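Local coordinates for putative histidine protein kinase (Rhodobacter sphaeroides, PDB 3KYJ) that probably relays chemoreceptor signals to the flagellar motor as CheA3, its Hpt domain here thought to carry phosphate on to response regulators, at residues E74-L79 with R129-R134. Residues are numbered along the deposited sequence; the frame is centred on the assembly and turned at random.
Sequences EDLIGL and RSKIAR
Ile132 reaches into the groove formed by Asp75, Leu76 and Leu79, touching all three with different atoms. Its CG1 lies 4.0 Å from Leu76 CB and equally close to CD1 of the same leucine, the two side chains crossing at a slant. With CG1 beside the backbone N (chi1 -72°) and the chain extended beyond it, CD1 arrives 4.1 Å from Asp75 CB, meeting the aspartate at its methylene. The other branch serves the next turn: Ile132 CG2 is 4.2 Å from Leu79 CD1, a methyl that also rests near Ile132 O. Leu76 CD1 completes the apolar set by lying 4.1 Å from Lys131 CG.

The charged ends of Lys131, Arg134 and Glu74 find partners outside the interface. Lys131 lends this contact its aliphatic base, and a bend at chi2 (55°) helps carry NZ off to salt bridges with Asp88 and Glu90. Arg134 grips Ser130 OG side-on through NE (3.1 Å) and NH2, the oxygen lying in the guanidinium plane, while NH1 pairs with Glu90. On helix 64-82, Glu74 makes a salt bridge with Lys55 and a hydrogen bond with His52, the predicted phosphorylation site.

The axes of the two segments come to 10.0 Å at closest, with 25° between their directions. Ile91 of helix 89-112 touches both Leu76 and Lys131, placing helix 122-135 against two helices of the Hpt domain. Across the two segments the attachment is van der Waals in kind, almost all of it between aliphatic carbons; directional anchoring of this C-terminal helix comes instead from the salt bridges to Asp88 and Glu90.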
ATOM      1  N   GLU A  74       9.082  -9.692  -0.024  1.00 16.17           N
ATOM      2  CA  GLU A  74       7.675  -9.982   0.238  1.00 17.29           C
ATOM      3  C   GLU A  74       7.322 -11.371  -0.244  1.00 19.92           C
ATOM      4  O   GLU A  74       6.583 -12.098   0.438  1.00 21.16           O
ATOM      5  CB  GLU A  74       6.777  -8.932  -0.436  1.00 19.25           C
ATOM      6  CG  GLU A  74       5.315  -9.011  -0.041  1.00 22.68           C
ATOM      7  CD  GLU A  74       4.463  -8.078  -0.869  1.00 23.79           C
ATOM      8  OE1 GLU A  74       4.341  -6.907  -0.487  1.00 24.36           O
ATOM      9  OE2 GLU A  74       3.935  -8.511  -1.905  1.00 28.71           O
ATOM     10  N   ASP A  75       7.863 -11.766  -1.399  1.00 20.66           N
ATOM     11  CA  ASP A  75       7.634 -13.111  -1.911  1.00 22.85           C
ATOM     12  C   ASP A  75       8.129 -14.164  -0.913  1.00 22.95           C
ATOM     13  O   ASP A  75       7.439 -15.167  -0.659  1.00 24.71           O
ATOM     14  CB  ASP A  75       8.372 -13.335  -3.229  1.00 24.52           C
ATOM     15  CG  ASP A  75       7.695 -12.669  -4.423  1.00 27.15           C
ATOM     16  OD1 ASP A  75       6.572 -12.123  -4.311  1.00 27.85           O
ATOM     17  OD2 ASP A  75       8.324 -12.703  -5.489  1.00 29.88           O
ATOM     18  N   LEU A  76       9.322 -13.953  -0.351  1.00 20.83           N
ATOM     19  CA  LEU A  76       9.908 -14.939   0.565  1.00 20.87           C
ATOM     20  C   LEU A  76       9.064 -15.021   1.841  1.00 20.70           C
ATOM     21  O   LEU A  76       8.741 -16.118   2.336  1.00 22.27           O
ATOM     22  CB  LEU A  76      11.358 -14.563   0.892  1.00 20.43           C
ATOM     23  CG  LEU A  76      12.086 -15.484   1.870  1.00 20.71           C
ATOM     24  CD1 LEU A  76      12.024 -16.946   1.427  1.00 24.68           C
ATOM     25  CD2 LEU A  76      13.521 -15.014   2.011  1.00 21.28           C
ATOM     26  N   ILE A  77       8.695 -13.867   2.382  1.00 18.69           N
ATOM     27  CA  ILE A  77       7.874 -13.846   3.586  1.00 19.28           C
ATOM     28  C   ILE A  77       6.512 -14.488   3.293  1.00 20.21           C
ATOM     29  O   ILE A  77       5.964 -15.201   4.129  1.00 22.78           O
ATOM     30  CB  ILE A  77       7.664 -12.410   4.094  1.00 17.54           C
ATOM     31  CG1 ILE A  77       8.984 -11.785   4.503  1.00 17.67           C
ATOM     32  CG2 ILE A  77       6.658 -12.409   5.250  1.00 19.76           C
ATOM     33  CD1 ILE A  77       8.958 -10.255   4.515  1.00 18.44           C
ATOM     34  N   GLY A  78       5.971 -14.258   2.099  1.00 22.32           N
ATOM     35  CA  GLY A  78       4.726 -14.889   1.691  1.00 25.04           C
ATOM     36  C   GLY A  78       4.770 -16.415   1.646  1.00 25.92           C
ATOM     37  O   GLY A  78       3.762 -17.076   1.911  1.00 28.55           O
ATOM     38  N   LEU A  79       5.924 -16.990   1.325  1.00 25.94           N
ATOM     39  CA  LEU A  79       6.054 -18.452   1.331  1.00 27.71           C
ATOM     40  C   LEU A  79       5.872 -18.991   2.746  1.00 26.31           C
ATOM     41  O   LEU A  79       5.273 -20.050   2.944  1.00 28.42           O
ATOM     42  CB  LEU A  79       7.419 -18.898   0.837  1.00 30.27           C
ATOM     43  CG  LEU A  79       7.730 -18.701  -0.645  1.00 34.90           C
ATOM     44  CD1 LEU A  79       9.180 -19.079  -0.883  1.00 37.70           C
ATOM     45  CD2 LEU A  79       6.794 -19.538  -1.503  1.00 37.75           C
ATOM     46  N   ARG A 129      16.735 -14.885  -4.362  1.00 28.00           N
ATOM     47  CA  ARG A 129      16.247 -15.799  -5.379  1.00 30.59           C
ATOM     48  C   ARG A 129      16.647 -17.237  -5.034  1.00 31.26           C
ATOM     49  O   ARG A 129      15.877 -18.153  -5.267  1.00 32.08           O
ATOM     50  CB  ARG A 129      16.789 -15.431  -6.771  1.00 31.69           C
ATOM     51  CG  ARG A 129      16.221 -14.151  -7.332  1.00 33.61           C
ATOM     52  CD  ARG A 129      16.552 -14.020  -8.848  1.00 34.95           C
ATOM     53  NE  ARG A 129      16.396 -12.643  -9.351  1.00 35.61           N
ATOM     54  CZ  ARG A 129      15.220 -12.044  -9.515  1.00 36.99           C
ATOM     55  NH1 ARG A 129      14.086 -12.670  -9.212  1.00 38.85           N
ATOM     56  NH2 ARG A 129      15.169 -10.810  -9.971  1.00 36.98           N
ATOM     57  N   SER A 130      17.854 -17.402  -4.494  1.00 30.98           N
ATOM     58  CA  SER A 130      18.369 -18.715  -4.103  1.00 32.04           C
ATOM     59  C   SER A 130      17.531 -19.323  -2.972  1.00 31.78           C
ATOM     60  O   SER A 130      17.122 -20.470  -3.066  1.00 32.57           O
ATOM     61  CB  SER A 130      19.815 -18.595  -3.625  1.00 35.31           C
ATOM     62  OG  SER A 130      20.230 -19.821  -3.021  1.00 37.20           O
ATOM     63  N   LYS A 131      17.289 -18.555  -1.908  1.00 31.73           N
ATOM     64  CA  LYS A 131      16.492 -19.059  -0.795  1.00 31.64           C
ATOM     65  C   LYS A 131      15.070 -19.364  -1.268  1.00 31.90           C
ATOM     66  O   LYS A 131      14.519 -20.395  -0.937  1.00 33.25           O
ATOM     67  CB  LYS A 131      16.496 -18.095   0.377  1.00 32.36           C
ATOM     68  CG  LYS A 131      15.787 -18.664   1.612  1.00 33.92           C
ATOM     69  CD  LYS A 131      16.357 -20.005   2.035  1.00 35.75           C
ATOM     70  CE  LYS A 131      15.917 -20.312   3.472  1.00 37.32           C
ATOM     71  NZ  LYS A 131      16.326 -21.683   3.901  1.00 41.11           N
ATOM     72  N   ILE A 132      14.484 -18.481  -2.068  1.00 33.04           N
ATOM     73  CA  ILE A 132      13.143 -18.734  -2.594  1.00 33.66           C
ATOM     74  C   ILE A 132      13.075 -20.061  -3.357  1.00 36.95           C
ATOM     75  O   ILE A 132      12.167 -20.869  -3.145  1.00 38.53           O
ATOM     76  CB  ILE A 132      12.654 -17.553  -3.455  1.00 33.88           C
ATOM     77  CG1 ILE A 132      12.332 -16.361  -2.550  1.00 33.09           C
ATOM     78  CG2 ILE A 132      11.427 -17.933  -4.252  1.00 37.49           C
ATOM     79  CD1 ILE A 132      12.115 -15.044  -3.323  1.00 33.66           C
ATOM     80  N   ALA A 133      14.058 -20.291  -4.219  1.00 40.07           N
ATOM     81  CA  ALA A 133      14.110 -21.512  -5.006  1.00 43.62           C
ATOM     82  C   ALA A 133      14.310 -22.755  -4.126  1.00 43.17           C
ATOM     83  O   ALA A 133      13.677 -23.784  -4.350  1.00 43.75           O
ATOM     84  CB  ALA A 133      15.215 -21.410  -6.047  1.00 48.30           C
ATOM     85  N   ARG A 134      15.195 -22.653  -3.138  1.00 44.50           N
ATOM     86  CA  ARG A 134      15.552 -23.814  -2.323  1.00 48.33           C
ATOM     87  C   ARG A 134      14.458 -24.210  -1.362  1.00 50.11           C
ATOM     88  O   ARG A 134      14.301 -25.375  -1.050  1.00 49.52           O
ATOM     89  CB  ARG A 134      16.820 -23.553  -1.517  1.00 50.81           C
ATOM     90  CG  ARG A 134      18.087 -23.791  -2.297  1.00 52.47           C
ATOM     91  CD  ARG A 134      19.298 -23.530  -1.441  1.00 51.20           C
ATOM     92  NE  ARG A 134      19.445 -22.113  -1.160  1.00 48.01           N
ATOM     93  CZ  ARG A 134      19.411 -21.562   0.042  1.00 44.42           C
ATOM     94  NH1 ARG A 134      19.223 -22.309   1.125  1.00 46.79           N
ATOM     95  NH2 ARG A 134      19.564 -20.253   0.158  1.00 44.40           N
TER